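Local coordinates for glycosyl hydrolase family 2, TIM barrel domain protein (Faecalibacterium prausnitzii A2-165, PDB 6ED2) that probably hydrolyses beta-glucuronides as a gut bacterial beta-glucuronidase of glycosyl hydrolase family 2, and carries bound magnesium, at residues A[418-423]-A[458-463]. Residues are numbered along the deposited sequence; the frame is centred on the assembly and turned at random.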
loop_
_atom_site.group_PDB
_atom_site.type_symbol
_atom_site.label_atom_id
_atom_site.label_comp_id
_atom_site.label_asym_id
_atom_site.label_seq_id
_atom_site.Cartn_x
_atom_site.Cartn_y
_atom_site.Cartn_z
ATOM N N ALA A 418 -13.165 11.553 41.715
ATOM C CA ALA A 418 -13.879 10.275 41.709
ATOM C C ALA A 418 -13.180 9.251 40.822
ATOM O O ALA A 418 -12.943 8.109 41.234
ATOM C CB ALA A 418 -15.315 10.492 41.235
ATOM N N ALA A 419 -12.845 9.650 39.591
ATOM C CA ALA A 419 -12.107 8.774 38.691
ATOM C C ALA A 419 -10.792 8.327 39.310
ATOM O O ALA A 419 -10.440 7.139 39.258
ATOM C CB ALA A 419 -11.868 9.491 37.358
ATOM N N LEU A 420 -10.054 9.266 39.913
ATOM C CA LEU A 420 -8.785 8.923 40.545
ATOM C C LEU A 420 -8.991 7.941 41.687
ATOM O O LEU A 420 -8.210 6.997 41.866
ATOM C CB LEU A 420 -8.104 10.200 41.061
ATOM C CG LEU A 420 -6.776 10.032 41.793
ATOM C CD1 LEU A 420 -5.781 9.214 40.948
ATOM C CD2 LEU A 420 -6.167 11.402 42.212
ATOM N N THR A 421 -10.027 8.171 42.494
ATOM C CA THR A 421 -10.295 7.292 43.621
ATOM C C THR A 421 -10.608 5.887 43.135
ATOM O O THR A 421 -10.068 4.900 43.646
ATOM C CB THR A 421 -11.458 7.867 44.447
ATOM O OG1 THR A 421 -11.089 9.161 44.953
ATOM C CG2 THR A 421 -11.815 6.946 45.606
ATOM N N ASP A 422 -11.487 5.786 42.134
ATOM C CA ASP A 422 -11.875 4.487 41.600
ATOM C C ASP A 422 -10.693 3.800 40.928
ATOM O O ASP A 422 -10.481 2.596 41.115
ATOM C CB ASP A 422 -13.054 4.672 40.640
ATOM C CG ASP A 422 -14.361 4.920 41.389
ATOM O OD1 ASP A 422 -14.370 4.649 42.596
ATOM O OD2 ASP A 422 -15.359 5.396 40.804
ATOM N N MET A 423 -9.878 4.550 40.186
ATOM C CA MET A 423 -8.740 3.916 39.535
ATOM C C MET A 423 -7.776 3.335 40.562
ATOM O O MET A 423 -7.315 2.190 40.425
ATOM C CB MET A 423 -8.008 4.901 38.622
ATOM C CG MET A 423 -6.705 4.281 38.103
ATOM S SD MET A 423 -5.716 5.336 37.028
ATOM C CE MET A 423 -5.104 6.534 38.234
ATOM N N GLU A 458 -2.464 15.314 46.295
ATOM C CA GLU A 458 -2.607 14.893 47.687
ATOM C C GLU A 458 -3.504 13.663 47.789
ATOM O O GLU A 458 -3.179 12.701 48.499
ATOM C CB GLU A 458 -3.153 16.052 48.533
ATOM C CG GLU A 458 -2.058 16.877 49.241
ATOM C CD GLU A 458 -2.454 18.351 49.562
ATOM O OE1 GLU A 458 -1.525 19.178 49.753
ATOM O OE2 GLU A 458 -3.668 18.692 49.640
ATOM N N LEU A 459 -4.631 13.675 47.074
ATOM C CA LEU A 459 -5.516 12.509 47.038
ATOM C C LEU A 459 -4.776 11.254 46.575
ATOM O O LEU A 459 -4.907 10.184 47.182
ATOM C CB LEU A 459 -6.709 12.804 46.133
ATOM C CG LEU A 459 -7.826 11.758 46.110
ATOM C CD1 LEU A 459 -8.381 11.505 47.529
ATOM C CD2 LEU A 459 -8.925 12.190 45.134
ATOM N N ALA A 460 -3.968 11.370 45.514
ATOM C CA ALA A 460 -3.253 10.198 45.007
ATOM C C ALA A 460 -2.277 9.652 46.029
ATOM O O ALA A 460 -2.064 8.436 46.102
ATOM C CB ALA A 460 -2.506 10.535 43.710
ATOM N N ARG A 461 -1.656 10.531 46.815
ATOM C CA ARG A 461 -0.810 10.063 47.903
ATOM C C ARG A 461 -1.635 9.339 48.964
ATOM O O ARG A 461 -1.281 8.231 49.389
ATOM C CB ARG A 461 -0.049 11.243 48.506
ATOM C CG ARG A 461 0.688 10.944 49.794
ATOM C CD ARG A 461 1.592 12.109 50.151
ATOM N NE ARG A 461 2.853 12.075 49.410
ATOM C CZ ARG A 461 3.629 13.137 49.189
ATOM N NH1 ARG A 461 3.270 14.337 49.636
ATOM N NH2 ARG A 461 4.774 13.000 48.523
ATOM N N ARG A 462 -2.749 9.944 49.392
ATOM C CA ARG A 462 -3.566 9.361 50.459
ATOM C C ARG A 462 -4.148 8.008 50.062
ATOM O O ARG A 462 -4.227 7.095 50.892
ATOM C CB ARG A 462 -4.724 10.288 50.827
ATOM C CG ARG A 462 -4.375 11.585 51.498
ATOM C CD ARG A 462 -5.643 12.431 51.527
ATOM N NE ARG A 462 -5.461 13.732 52.158
ATOM C CZ ARG A 462 -6.479 14.499 52.536
ATOM N NH1 ARG A 462 -7.730 14.076 52.333
ATOM N NH2 ARG A 462 -6.260 15.681 53.111
ATOM N N LEU A 463 -4.606 7.877 48.809
ATOM C CA LEU A 463 -5.329 6.671 48.402
ATOM C C LEU A 463 -4.423 5.455 48.286
ATOM O O LEU A 463 -4.896 4.324 48.431
ATOM C CB LEU A 463 -6.010 6.883 47.060
ATOM C CG LEU A 463 -7.210 7.805 47.003
ATOM C CD1 LEU A 463 -7.418 8.141 45.540
ATOM C CD2 LEU A 463 -8.421 7.114 47.614
#
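Leu459 opens the contact from helix 449-463, its CD2 methyl lying 3.7 Å from OG1 of Thr421 and 4.1 Å from CD2 of Leu420, so one methyl meets both residues. The CB of Leu459 points toward helix 409-427, and with CG anti to the backbone N (chi1 -173°) the CD2 methyl comes up against Thr421 and Leu420. The side chains of Leu459 and Thr421 cross at about a right angle. That approach is van der Waals in nature: OG1 has its hydrogen bond within its own helix, to the carbonyl O of Lys417, a residue that Leu459 also touches.

Ala460 presents a small methyl to the end of Leu420, CB to CD2 4.0 Å, and the same CD2 lies equally near the Ala460 backbone N. The leucine tip thus rests against the backbone as well as the side chain of the partner helix, where the CA atoms of Leu420 and Ala460 are 7.2 Å apart.

Leu463, one turn beyond Leu459, faces Thr421 with both of its methyls, its side chain crossing the threonine's at about a right angle. Its CD1 comes to 3.6 Å from Thr421 CA and also approaches Leu420 CG, whereas CD2 meets the threonine methyl CG2 at 3.9 Å.

The segment axes approach to 10.1 Å and run nearly parallel, crossing at -22°, as suits successive outer helices of a TIM barrel. Strand 433-440 lies between the two helices in sequence, giving an alpha-beta-alpha succession, and its Leu438 touches Ala460 while Trp436 receives Met423. Farther along helix 409-427, Ile424 extends the apolar seam beside Leu463.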